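Local coordinates for alpha-1,3-glucanase (Bacillus circulans, PDB 5ZRU), which hydrolyses alpha-1,3-glucan as the catalytic part of a larger, multidomain glycoside hydrolase of family 87, and carries bound calcium and zinc ions, at residues G236-K241 / D327-P332; F533-P538 / L566-N571; A408-F413 / H418-N423; V7-R12 / V340-R345. One frame throughout, in Å; residues are numbered along the deposited sequence.

Contact 1 of 4, residues G236-K241 / D327-P332; sequences GSVANK and DYAHTP
K241 and H330 reach for each other from opposite directions, and the lysine ends at the edge of the imidazole. Its NZ donates to NE2 of H330 at 2.8 Å, close to the ring plane. Bends at chi3 and chi4 (-82° and -58°) fold the lysine tip back toward its own loop, where NZ also donates to V238 O, 2.8 Å away and in the carbonyl plane. Through its other nitrogen, H330 ND1 donates to D327 OD1 at 2.8 Å. That oxygen takes a second bond from A329 N at 3.0 Å, from the opposite face of the carboxylate, so D327 both closes an Asx turn and fixes the rotation of the histidine. Alongside, V238 lays CG2 against A329 CB at 3.6 Å, while CG1 faces the imidazole obliquely. With an alanine in place of K241, H330 NE2 and the V238 carbonyl would probably each lose this donor, leaving the two loops joined mainly by the small valine contact. R272 lies against V238, K241 and A329. A run of hydrogen bonds from lysine through histidine to aspartate, ending in a His-carboxylate bond, ties two surface loops of the parallel beta-helix.

Contact 2 of 4, residues F533-P538 / L566-N571; sequences FSSPHP and LYFIQN
ND1 of H537 donates to S535 O at 2.8 Å, almost straight at 174° and in the plane of the ring, and this bond holds the imidazole with one face presented to F568. The histidine CG sits in the crowded position between backbone N and carbonyl carbon (chi1 63°), which folds the ring back toward S535. F568 crosses it at about a right angle and brings a corner of its ring over that face: CE2 lies 3.3 Å from H537 ND1, displaced toward the rim of the imidazole. The two planes are inclined at 56° with centroids 4.7 Å apart, neither a stack nor a true edge-to-face pair. The same edge of the phenyl ring also meets the serines. S535 OG lies near the ring plane 3.6 Å from F568 CZ, and S534 CB comes within 4.0 Å of F568 CE2, while S534 OG hydrogen-bonds to Y543 OH. Further rings extend the cluster, H537 meeting Y543 and F568 meeting H563. The strand 567-568 pairs with 542-544 at the C-terminal end of the solenoid, so this is a loop laid by aromatic packing on the last strand of one face of a parallel beta-helix.

Contact 3 of 4, residues A408-F413 / H418-N423; sequences AGIAFF and HKATHN
F412, I410 and H418 give up the most surface, and the phenyl ring of F412 is the centre of it. H418 CB sits squarely above one face of that ring, 3.6 Å from the centroid and only 13° off the normal, a CH-pi contact. The two side chains slide past each other in opposite directions, and the imidazole follows CB over the same face, shifted off the ring's centre and tilted, the planes inclined at 34°. At the ring edge, near its plane, K419 O approaches F412 CZ at 3.8 Å, and A420 CB comes in obliquely.

I410 fills the next position along. Its chain is extended beyond CG1 (chi2 180°), which carries CD1 to 4.0 Å from A420 CB and to 3.3 Å from N423 ND2. With an alanine in place of F412, the methylene of H418 would probably lose the face it rests on and a gap would open beside A420.

The segments run nearly antiparallel, 411-412 and 419-421 belonging to two different faces of the beta-helix, and they meet through side chains in its interior. F453 and V380 on neighbouring coils also pack on F412. Buried polar ends bond to main chain: H418 to G414 O in the loop between the segments and to N394 N, N423 to F396 O and N399 N, these last three near the adjacent strand 395-397. No hydrogen bond crosses, so the faces meet by apolar and aromatic packing, with polar groups satisfied by main chain, not each other.

Contact 4 of 4, residues V7-R12 / V340-R345; sequences VVYAQR and VIENSR
This is a water-mediated polar contact, helped by one small apolar touch, between the N-terminal segment 7-12 and the end of strand 340-342 on the outside of the catalytic solenoid. Y9 OH and E342 OE1 are 4.1 Å apart, too far for a direct bond, and a single water fills the interval. The tyrosine hydroxyl donates to it at a short 2.5 Å, a length best not leaned on, the water lying in the plane of the ring. It then donates to E342 OE1 at 2.8 Å and to N343 OD1, also at 2.8 Å. The phenol ring and the carboxylate stand 83° apart, and the two side chains cross at about a right angle. In the parallel beta-helix, strand 340-342 sits between 310-317 and 364-366, and N343, in a left-handed backbone conformation, turns the chain toward the next strand, 345-347. V7 comes at N343 from the opposite direction: its CG2 rests against the amide, 3.7 Å from N343 OD1 and 3.9 Å from N343 ND2. Both acceptors of the water have further partners, since OE1 of E342 also forms a salt bridge with R366 and OD1 of N343 takes a bond from N367. N5 bonds to OE2 of E342 and to ND2 of N343. The side chain of E342 comes within about 4 Å of that of H312, a zinc ligand.

Contact 3 is the one true core contact, and it relies on apolar and aromatic packing between two faces of a coil. Contact 1 lies at the surface and is held by charged and polar groups linking two loops. Contacts 2 and 4 are partly buried, one aromatic, the other bridged by water. Contacts 2 and 3 share one row of parallel strands, which includes 411-412 and 567-568; contacts 3 and 4 share another, with 340-342 and 419-421. Only contacts 3 and 4 touch, where H422 packs against Q11 and N423 against R12. Contacts 1 and 2 lie farthest apart, their centres about 50 Å from each other.

Contact 1 of 4, residues G236-K241 / D327-P332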
loop_
_atom_site.group_PDB
_atom_site.type_symbol
_atom_site.label_atom_id
_atom_site.label_comp_id
_atom_site.label_asym_id
_atom_site.label_seq_id
_atom_site.Cartn_x
_atom_site.Cartn_y
_atom_site.Cartn_z
ATOM N N GLY A 236 6.278 -21.889 -13.456
ATOM C CA GLY A 236 6.584 -21.890 -14.872
ATOM C C GLY A 236 7.958 -21.294 -15.140
ATOM O O GLY A 236 8.624 -20.753 -14.256
ATOM N N SER A 237 8.386 -21.388 -16.399
ATOM C CA SER A 237 9.662 -20.824 -16.822
ATOM C C SER A 237 9.456 -20.080 -18.131
ATOM O O SER A 237 8.448 -20.266 -18.815
ATOM C CB SER A 237 10.740 -21.904 -17.002
ATOM O OG SER A 237 10.470 -22.690 -18.153
ATOM N N VAL A 238 10.420 -19.221 -18.474
ATOM C CA VAL A 238 10.321 -18.499 -19.740
ATOM C C VAL A 238 10.277 -19.479 -20.903
ATOM O O VAL A 238 9.478 -19.322 -21.837
ATOM C CB VAL A 238 11.478 -17.490 -19.885
ATOM C CG1 VAL A 238 11.503 -16.912 -21.297
ATOM C CG2 VAL A 238 11.327 -16.374 -18.867
ATOM N N ALA A 239 11.106 -20.526 -20.851
ATOM C CA ALA A 239 11.133 -21.487 -21.948
ATOM C C ALA A 239 9.896 -22.371 -21.960
ATOM O O ALA A 239 9.465 -22.810 -23.030
ATOM C CB ALA A 239 12.389 -22.355 -21.869
ATOM N N ASN A 240 9.320 -22.663 -20.792
ATOM C CA ASN A 240 8.171 -23.569 -20.694
ATOM C C ASN A 240 7.107 -22.866 -19.855
ATOM O O ASN A 240 6.969 -23.127 -18.657
ATOM C CB ASN A 240 8.582 -24.911 -20.095
ATOM C CG ASN A 240 7.486 -25.955 -20.200
ATOM O OD1 ASN A 240 6.601 -25.861 -21.055
ATOM N ND2 ASN A 240 7.540 -26.961 -19.332
ATOM N N LYS A 241 6.368 -21.964 -20.489
ATOM C CA LYS A 241 5.377 -21.181 -19.768
ATOM C C LYS A 241 4.141 -22.032 -19.493
ATOM O O LYS A 241 3.848 -22.988 -20.216
ATOM C CB LYS A 241 5.018 -19.912 -20.553
ATOM C CG LYS A 241 6.116 -18.840 -20.446
ATOM C CD LYS A 241 5.752 -17.498 -21.063
ATOM C CE LYS A 241 5.983 -17.502 -22.565
ATOM N NZ LYS A 241 7.397 -17.815 -22.935
ATOM N N ASP A 327 6.369 -7.782 -18.106
ATOM C CA ASP A 327 7.271 -8.720 -18.757
ATOM C C ASP A 327 8.588 -8.047 -19.101
ATOM O O ASP A 327 8.599 -6.999 -19.755
ATOM C CB ASP A 327 6.654 -9.275 -20.035
ATOM C CG ASP A 327 7.633 -10.127 -20.805
ATOM O OD1 ASP A 327 8.184 -11.074 -20.197
ATOM O OD2 ASP A 327 7.859 -9.842 -21.998
ATOM N N TYR A 328 9.695 -8.678 -18.695
ATOM C CA TYR A 328 11.029 -8.251 -19.096
ATOM C C TYR A 328 11.791 -9.357 -19.810
ATOM O O TYR A 328 12.985 -9.198 -20.085
ATOM C CB TYR A 328 11.818 -7.753 -17.876
ATOM C CG TYR A 328 11.091 -6.627 -17.203
ATOM C CD1 TYR A 328 11.293 -5.310 -17.601
ATOM C CD2 TYR A 328 10.148 -6.882 -16.211
ATOM C CE1 TYR A 328 10.599 -4.276 -17.018
ATOM C CE2 TYR A 328 9.447 -5.853 -15.617
ATOM C CZ TYR A 328 9.679 -4.555 -16.015
ATOM O OH TYR A 328 8.977 -3.525 -15.426
ATOM N N ALA A 329 11.127 -10.462 -20.147
ATOM C CA ALA A 329 11.820 -11.636 -20.655
ATOM C C ALA A 329 11.590 -11.901 -22.136
ATOM O O ALA A 329 12.238 -12.796 -22.688
ATOM C CB ALA A 329 11.409 -12.877 -19.850
ATOM N N HIS A 330 10.711 -11.152 -22.796
ATOM C CA HIS A 330 10.363 -11.400 -24.186
ATOM C C HIS A 330 10.592 -10.153 -25.030
ATOM O O HIS A 330 10.430 -9.020 -24.558
ATOM C CB HIS A 330 8.900 -11.856 -24.318
ATOM C CG HIS A 330 8.584 -13.091 -23.532
ATOM N ND1 HIS A 330 8.241 -13.059 -22.196
ATOM C CD2 HIS A 330 8.595 -14.399 -23.886
ATOM C CE1 HIS A 330 8.034 -14.291 -21.768
ATOM N NE2 HIS A 330 8.243 -15.123 -22.771
ATOM N N THR A 331 10.972 -10.371 -26.289
ATOM C CA THR A 331 11.114 -9.292 -27.260
ATOM C C THR A 331 10.360 -9.698 -28.518
ATOM O O THR A 331 10.729 -10.704 -29.159
ATOM C CB THR A 331 12.578 -8.993 -27.579
ATOM O OG1 THR A 331 13.270 -8.666 -26.369
ATOM C CG2 THR A 331 12.673 -7.814 -28.541
ATOM N N PRO A 332 9.291 -8.984 -28.899
ATOM C CA PRO A 332 8.738 -7.849 -28.146
ATOM C C PRO A 332 8.037 -8.311 -26.869
ATOM O O PRO A 332 7.687 -9.486 -26.768
ATOM C CB PRO A 332 7.746 -7.222 -29.125
ATOM C CG PRO A 332 7.332 -8.354 -30.001
ATOM C CD PRO A 332 8.538 -9.246 -30.139
#

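Contact 2 of 4, residues F533-P538 / L566-N571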
loop_
_atom_site.group_PDB
_atom_site.type_symbol
_atom_site.label_atom_id
_atom_site.label_comp_id
_atom_site.label_asym_id
_atom_site.label_seq_id
_atom_site.Cartn_x
_atom_site.Cartn_y
_atom_site.Cartn_z
ATOM N N PHE A 533 9.393 25.749 -4.589
ATOM C CA PHE A 533 9.180 26.228 -5.947
ATOM C C PHE A 533 8.912 27.720 -6.045
ATOM O O PHE A 533 9.163 28.303 -7.106
ATOM C CB PHE A 533 8.002 25.493 -6.595
ATOM C CG PHE A 533 8.215 24.020 -6.745
ATOM C CD1 PHE A 533 9.252 23.529 -7.540
ATOM C CD2 PHE A 533 7.374 23.123 -6.109
ATOM C CE1 PHE A 533 9.445 22.160 -7.691
ATOM C CE2 PHE A 533 7.567 21.753 -6.251
ATOM C CZ PHE A 533 8.596 21.273 -7.045
ATOM N N SER A 534 8.412 28.351 -4.988
ATOM C CA SER A 534 7.866 29.692 -5.113
ATOM C C SER A 534 8.294 30.519 -3.914
ATOM O O SER A 534 9.124 30.106 -3.096
ATOM C CB SER A 534 6.333 29.656 -5.219
ATOM O OG SER A 534 5.903 28.583 -6.030
ATOM N N SER A 535 7.720 31.711 -3.827
ATOM C CA SER A 535 7.897 32.535 -2.655
ATOM C C SER A 535 7.111 31.934 -1.492
ATOM O O SER A 535 6.192 31.134 -1.706
ATOM C CB SER A 535 7.428 33.953 -2.958
ATOM O OG SER A 535 6.158 33.916 -3.571
ATOM N N PRO A 536 7.457 32.295 -0.252
ATOM C CA PRO A 536 6.760 31.710 0.902
ATOM C C PRO A 536 5.260 31.945 0.834
ATOM O O PRO A 536 4.790 32.973 0.343
ATOM C CB PRO A 536 7.376 32.442 2.103
ATOM C CG PRO A 536 8.682 32.942 1.613
ATOM C CD PRO A 536 8.500 33.253 0.166
ATOM N N HIS A 537 4.505 30.975 1.341
ATOM C CA HIS A 537 3.051 31.072 1.263
ATOM C C HIS A 537 2.391 30.025 2.144
ATOM O O HIS A 537 2.927 28.920 2.293
ATOM C CB HIS A 537 2.571 30.891 -0.178
ATOM C CG HIS A 537 2.881 29.542 -0.761
ATOM N ND1 HIS A 537 4.092 29.245 -1.346
ATOM C CD2 HIS A 537 2.132 28.415 -0.859
ATOM C CE1 HIS A 537 4.076 27.998 -1.788
ATOM N NE2 HIS A 537 2.898 27.472 -1.503
ATOM N N PRO A 538 1.239 30.331 2.740
ATOM C CA PRO A 538 0.443 29.284 3.386
ATOM C C PRO A 538 -0.171 28.383 2.329
ATOM O O PRO A 538 -0.334 28.774 1.176
ATOM C CB PRO A 538 -0.646 30.059 4.143
ATOM C CG PRO A 538 -0.276 31.527 4.013
ATOM C CD PRO A 538 0.571 31.643 2.790
ATOM N N LEU A 566 -7.008 32.141 -1.367
ATOM C CA LEU A 566 -7.599 30.873 -1.803
ATOM C C LEU A 566 -6.766 30.206 -2.892
ATOM O O LEU A 566 -6.550 28.992 -2.857
ATOM C CB LEU A 566 -9.037 31.058 -2.309
ATOM C CG LEU A 566 -10.195 31.027 -1.313
ATOM C CD1 LEU A 566 -9.815 31.631 0.013
ATOM C CD2 LEU A 566 -11.413 31.746 -1.894
ATOM N N TYR A 567 -6.325 30.976 -3.879
ATOM C CA TYR A 567 -5.496 30.457 -4.955
ATOM C C TYR A 567 -4.150 31.152 -4.939
ATOM O O TYR A 567 -4.031 32.304 -4.517
ATOM C CB TYR A 567 -6.118 30.671 -6.333
ATOM C CG TYR A 567 -7.605 30.746 -6.318
ATOM C CD1 TYR A 567 -8.362 29.604 -6.137
ATOM C CD2 TYR A 567 -8.260 31.957 -6.486
ATOM C CE1 TYR A 567 -9.730 29.664 -6.111
ATOM C CE2 TYR A 567 -9.629 32.031 -6.473
ATOM C CZ TYR A 567 -10.365 30.878 -6.290
ATOM O OH TYR A 567 -11.742 30.925 -6.276
ATOM N N PHE A 568 -3.141 30.440 -5.424
ATOM C CA PHE A 568 -1.787 30.977 -5.547
ATOM C C PHE A 568 -1.289 30.491 -6.904
ATOM O O PHE A 568 -0.726 29.397 -7.015
ATOM C CB PHE A 568 -0.904 30.517 -4.399
ATOM C CG PHE A 568 0.460 31.143 -4.396
ATOM C CD1 PHE A 568 0.672 32.381 -4.979
ATOM C CD2 PHE A 568 1.536 30.484 -3.829
ATOM C CE1 PHE A 568 1.936 32.955 -4.983
ATOM C CE2 PHE A 568 2.801 31.056 -3.827
ATOM C CZ PHE A 568 3.000 32.290 -4.402
ATOM N N ILE A 569 -1.516 31.305 -7.930
ATOM C CA ILE A 569 -1.346 30.911 -9.326
ATOM C C ILE A 569 -0.214 31.727 -9.927
ATOM O O ILE A 569 -0.210 32.958 -9.833
ATOM C CB ILE A 569 -2.644 31.127 -10.127
ATOM C CG1 ILE A 569 -3.842 30.508 -9.402
ATOM C CG2 ILE A 569 -2.501 30.585 -11.536
ATOM C CD1 ILE A 569 -3.706 29.022 -9.149
ATOM N N GLN A 570 0.732 31.050 -10.563
ATOM C CA GLN A 570 1.810 31.761 -11.231
ATOM C C GLN A 570 1.282 32.454 -12.480
ATOM O O GLN A 570 0.445 31.910 -13.206
ATOM C CB GLN A 570 2.938 30.798 -11.590
ATOM C CG GLN A 570 4.127 31.459 -12.259
ATOM C CD GLN A 570 5.331 30.540 -12.319
ATOM O OE1 GLN A 570 5.645 29.851 -11.349
ATOM N NE2 GLN A 570 6.003 30.518 -13.459
ATOM N N ASN A 571 1.764 33.673 -12.720
ATOM C CA ASN A 571 1.262 34.454 -13.842
ATOM C C ASN A 571 1.434 33.690 -15.150
ATOM O O ASN A 571 2.503 33.137 -15.431
ATOM C CB ASN A 571 1.986 35.801 -13.908
ATOM C CG ASN A 571 1.303 36.788 -14.843
ATOM O OD1 ASN A 571 0.255 36.497 -15.424
ATOM N ND2 ASN A 571 1.889 37.975 -14.975
#

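Contact 3 of 4, residues A408-F413 / H418-N423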
loop_
_atom_site.group_PDB
_atom_site.type_symbol
_atom_site.label_atom_id
_atom_site.label_comp_id
_atom_site.label_asym_id
_atom_site.label_seq_id
_atom_site.Cartn_x
_atom_site.Cartn_y
_atom_site.Cartn_z
ATOM N N ALA A 408 2.829 8.805 -3.904
ATOM C CA ALA A 408 1.395 9.058 -3.833
ATOM C C ALA A 408 0.606 7.776 -3.599
ATOM O O ALA A 408 1.060 6.674 -3.898
ATOM C CB ALA A 408 0.892 9.737 -5.112
ATOM N N GLY A 409 -0.618 7.937 -3.087
ATOM C CA GLY A 409 -1.503 6.789 -2.966
ATOM C C GLY A 409 -1.838 6.156 -4.307
ATOM O O GLY A 409 -1.837 4.928 -4.445
ATOM N N ILE A 410 -2.134 6.983 -5.313
ATOM C CA ILE A 410 -2.455 6.524 -6.661
ATOM C C ILE A 410 -1.677 7.377 -7.645
ATOM O O ILE A 410 -1.623 8.602 -7.492
ATOM C CB ILE A 410 -3.967 6.622 -6.958
ATOM C CG1 ILE A 410 -4.757 5.709 -6.018
ATOM C CG2 ILE A 410 -4.249 6.320 -8.439
ATOM C CD1 ILE A 410 -6.261 5.752 -6.248
ATOM N N ALA A 411 -1.086 6.743 -8.662
ATOM C CA ALA A 411 -0.303 7.485 -9.647
ATOM C C ALA A 411 -0.496 6.922 -11.051
ATOM O O ALA A 411 -0.515 5.702 -11.241
ATOM C CB ALA A 411 1.191 7.458 -9.300
ATOM N N PHE A 412 -0.598 7.820 -12.040
ATOM C CA PHE A 412 -0.563 7.441 -13.446
ATOM C C PHE A 412 0.584 8.198 -14.102
ATOM O O PHE A 412 0.722 9.411 -13.909
ATOM C CB PHE A 412 -1.878 7.752 -14.191
ATOM C CG PHE A 412 -3.091 7.006 -13.675
ATOM C CD1 PHE A 412 -3.032 5.649 -13.383
ATOM C CD2 PHE A 412 -4.295 7.679 -13.491
ATOM C CE1 PHE A 412 -4.149 4.966 -12.917
ATOM C CE2 PHE A 412 -5.430 7.011 -13.019
ATOM C CZ PHE A 412 -5.358 5.648 -12.732
ATOM N N PHE A 413 1.398 7.487 -14.880
ATOM C CA PHE A 413 2.570 8.086 -15.508
ATOM C C PHE A 413 2.525 8.104 -17.031
ATOM O O PHE A 413 3.439 8.659 -17.655
ATOM C CB PHE A 413 3.827 7.358 -15.021
ATOM C CG PHE A 413 3.993 7.428 -13.529
ATOM C CD1 PHE A 413 4.107 8.657 -12.903
ATOM C CD2 PHE A 413 3.990 6.281 -12.750
ATOM C CE1 PHE A 413 4.229 8.750 -11.522
ATOM C CE2 PHE A 413 4.125 6.368 -11.365
ATOM C CZ PHE A 413 4.245 7.602 -10.756
ATOM N N HIS A 418 -7.037 5.305 -18.259
ATOM C CA HIS A 418 -7.037 4.805 -16.890
ATOM C C HIS A 418 -8.085 5.529 -16.062
ATOM O O HIS A 418 -8.435 6.677 -16.338
ATOM C CB HIS A 418 -5.665 5.005 -16.247
ATOM C CG HIS A 418 -4.528 4.571 -17.111
ATOM N ND1 HIS A 418 -4.444 3.304 -17.642
ATOM C CD2 HIS A 418 -3.417 5.229 -17.525
ATOM C CE1 HIS A 418 -3.332 3.199 -18.351
ATOM N NE2 HIS A 418 -2.697 4.357 -18.304
ATOM N N LYS A 419 -8.585 4.862 -15.025
ATOM C CA LYS A 419 -9.466 5.552 -14.099
ATOM C C LYS A 419 -9.206 5.081 -12.681
ATOM O O LYS A 419 -8.751 3.963 -12.450
ATOM C CB LYS A 419 -10.940 5.359 -14.436
ATOM C CG LYS A 419 -11.467 3.976 -14.166
ATOM C CD LYS A 419 -12.933 3.902 -14.621
ATOM C CE LYS A 419 -13.427 2.471 -14.713
ATOM N NZ LYS A 419 -14.899 2.418 -14.952
ATOM N N ALA A 420 -9.509 5.957 -11.733
ATOM C CA ALA A 420 -9.391 5.646 -10.314
ATOM C C ALA A 420 -10.619 6.244 -9.653
ATOM O O ALA A 420 -10.758 7.471 -9.607
ATOM C CB ALA A 420 -8.095 6.209 -9.719
ATOM N N THR A 421 -11.521 5.395 -9.162
ATOM C CA THR A 421 -12.794 5.887 -8.645
ATOM C C THR A 421 -13.137 5.210 -7.323
ATOM O O THR A 421 -12.721 4.085 -7.055
ATOM C CB THR A 421 -13.957 5.656 -9.631
ATOM O OG1 THR A 421 -14.287 4.262 -9.647
ATOM C CG2 THR A 421 -13.600 6.105 -11.048
ATOM N N HIS A 422 -13.921 5.908 -6.506
ATOM C CA HIS A 422 -14.487 5.340 -5.280
ATOM C C HIS A 422 -13.403 4.921 -4.288
ATOM O O HIS A 422 -13.535 3.925 -3.578
ATOM C CB HIS A 422 -15.430 4.181 -5.612
ATOM C CG HIS A 422 -16.629 4.620 -6.397
ATOM N ND1 HIS A 422 -16.656 4.623 -7.776
ATOM C CD2 HIS A 422 -17.812 5.144 -5.996
ATOM C CE1 HIS A 422 -17.815 5.099 -8.189
ATOM N NE2 HIS A 422 -18.539 5.415 -7.131
ATOM N N ASN A 423 -12.342 5.710 -4.204
ATOM C CA ASN A 423 -11.242 5.400 -3.307
ATOM C C ASN A 423 -11.290 6.282 -2.069
ATOM O O ASN A 423 -11.910 7.351 -2.052
ATOM C CB ASN A 423 -9.898 5.568 -4.023
ATOM C CG ASN A 423 -9.737 4.597 -5.164
ATOM O OD1 ASN A 423 -9.816 3.384 -4.970
ATOM N ND2 ASN A 423 -9.518 5.125 -6.367
#

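Contact 4 of 4, residues V7-R12 / V340-R345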
loop_
_atom_site.group_PDB
_atom_site.type_symbol
_atom_site.label_atom_id
_atom_site.label_comp_id
_atom_site.label_asym_id
_atom_site.label_seq_id
_atom_site.Cartn_x
_atom_site.Cartn_y
_atom_site.Cartn_z
ATOM N N VAL A 7 -18.297 -9.112 -2.902
ATOM C CA VAL A 7 -18.320 -8.223 -1.745
ATOM C C VAL A 7 -19.287 -7.093 -2.081
ATOM O O VAL A 7 -19.272 -6.569 -3.199
ATOM C CB VAL A 7 -16.909 -7.678 -1.421
ATOM C CG1 VAL A 7 -16.968 -6.645 -0.303
ATOM C CG2 VAL A 7 -15.955 -8.813 -1.037
ATOM N N VAL A 8 -20.152 -6.735 -1.140
ATOM C CA VAL A 8 -20.971 -5.537 -1.317
ATOM C C VAL A 8 -20.056 -4.336 -1.083
ATOM O O VAL A 8 -19.576 -4.121 0.030
ATOM C CB VAL A 8 -22.174 -5.516 -0.369
ATOM C CG1 VAL A 8 -22.885 -4.164 -0.443
ATOM C CG2 VAL A 8 -23.137 -6.639 -0.713
ATOM N N TYR A 9 -19.806 -3.560 -2.133
ATOM C CA TYR A 9 -18.820 -2.491 -2.035
ATOM C C TYR A 9 -19.320 -1.336 -1.180
ATOM O O TYR A 9 -20.519 -1.037 -1.120
ATOM C CB TYR A 9 -18.445 -1.962 -3.416
ATOM C CG TYR A 9 -17.463 -2.833 -4.158
ATOM C CD1 TYR A 9 -17.032 -4.038 -3.627
ATOM C CD2 TYR A 9 -16.951 -2.435 -5.380
ATOM C CE1 TYR A 9 -16.135 -4.837 -4.311
ATOM C CE2 TYR A 9 -16.057 -3.226 -6.075
ATOM C CZ TYR A 9 -15.652 -4.422 -5.538
ATOM O OH TYR A 9 -14.760 -5.208 -6.230
ATOM N N ALA A 10 -18.372 -0.677 -0.526
ATOM C CA ALA A 10 -18.656 0.578 0.142
ATOM C C ALA A 10 -18.896 1.672 -0.897
ATOM O O ALA A 10 -18.626 1.507 -2.090
ATOM C CB ALA A 10 -17.498 0.965 1.061
ATOM N N GLN A 11 -19.427 2.801 -0.428
ATOM C CA GLN A 11 -19.595 3.948 -1.312
ATOM C C GLN A 11 -18.243 4.468 -1.791
ATOM O O GLN A 11 -18.063 4.738 -2.982
ATOM C CB GLN A 11 -20.389 5.034 -0.584
ATOM C CG GLN A 11 -20.419 6.383 -1.277
ATOM C CD GLN A 11 -20.870 7.494 -0.337
ATOM O OE1 GLN A 11 -22.068 7.767 -0.210
ATOM N NE2 GLN A 11 -19.907 8.141 0.332
ATOM N N ARG A 12 -17.279 4.607 -0.878
ATOM C CA ARG A 12 -15.892 4.911 -1.220
ATOM C C ARG A 12 -14.987 4.078 -0.326
ATOM O O ARG A 12 -15.309 3.829 0.837
ATOM C CB ARG A 12 -15.550 6.391 -1.041
ATOM C CG ARG A 12 -16.435 7.292 -1.875
ATOM C CD ARG A 12 -16.090 8.754 -1.684
ATOM N NE ARG A 12 -16.941 9.564 -2.548
ATOM C CZ ARG A 12 -16.898 10.886 -2.606
ATOM N NH1 ARG A 12 -16.024 11.550 -1.859
ATOM N NH2 ARG A 12 -17.726 11.535 -3.418
ATOM N N VAL A 340 -7.185 -8.941 -12.602
ATOM C CA VAL A 340 -7.929 -8.355 -11.493
ATOM C C VAL A 340 -7.242 -8.740 -10.193
ATOM O O VAL A 340 -7.065 -9.931 -9.899
ATOM C CB VAL A 340 -9.400 -8.798 -11.486
ATOM C CG1 VAL A 340 -10.125 -8.211 -10.253
ATOM C CG2 VAL A 340 -10.081 -8.341 -12.773
ATOM N N ILE A 341 -6.863 -7.733 -9.416
ATOM C CA ILE A 341 -6.395 -7.901 -8.049
ATOM C C ILE A 341 -7.512 -7.376 -7.155
ATOM O O ILE A 341 -7.917 -6.218 -7.290
ATOM C CB ILE A 341 -5.083 -7.132 -7.819
ATOM C CG1 ILE A 341 -3.970 -7.687 -8.718
ATOM C CG2 ILE A 341 -4.673 -7.178 -6.339
ATOM C CD1 ILE A 341 -2.714 -6.782 -8.752
ATOM N N GLU A 342 -8.049 -8.216 -6.273
ATOM C CA GLU A 342 -9.176 -7.732 -5.490
ATOM C C GLU A 342 -9.198 -8.362 -4.110
ATOM O O GLU A 342 -8.590 -9.409 -3.865
ATOM C CB GLU A 342 -10.520 -7.987 -6.199
ATOM C CG GLU A 342 -10.855 -9.453 -6.398
ATOM C CD GLU A 342 -12.117 -9.660 -7.242
ATOM O OE1 GLU A 342 -12.894 -8.693 -7.423
ATOM O OE2 GLU A 342 -12.332 -10.790 -7.720
ATOM N N ASN A 343 -9.916 -7.693 -3.207
ATOM C CA ASN A 343 -10.208 -8.221 -1.872
ATOM C C ASN A 343 -8.930 -8.556 -1.109
ATOM O O ASN A 343 -8.886 -9.527 -0.349
ATOM C CB ASN A 343 -11.111 -9.459 -1.949
ATOM C CG ASN A 343 -12.395 -9.225 -2.736
ATOM O OD1 ASN A 343 -12.830 -8.087 -2.946
ATOM N ND2 ASN A 343 -13.027 -10.328 -3.158
ATOM N N SER A 344 -7.882 -7.758 -1.308
ATOM C CA SER A 344 -6.560 -8.106 -0.810
ATOM C C SER A 344 -6.008 -7.022 0.108
ATOM O O SER A 344 -6.511 -5.899 0.179
ATOM C CB SER A 344 -5.594 -8.360 -1.970
ATOM O OG SER A 344 -6.051 -9.453 -2.753
ATOM N N ARG A 345 -4.955 -7.393 0.828
ATOM C CA ARG A 345 -4.296 -6.534 1.806
ATOM C C ARG A 345 -2.830 -6.473 1.409
ATOM O O ARG A 345 -2.118 -7.479 1.477
ATOM C CB ARG A 345 -4.486 -7.076 3.221
ATOM C CG ARG A 345 -5.976 -7.237 3.575
ATOM C CD ARG A 345 -6.198 -7.942 4.926
ATOM N NE ARG A 345 -7.577 -8.439 5.028
ATOM C CZ ARG A 345 -8.188 -8.726 6.177
ATOM N NH1 ARG A 345 -7.546 -8.563 7.320
ATOM N NH2 ARG A 345 -9.449 -9.161 6.187
HETATM O O HOH W 1 -14.142 -7.418 -5.303
#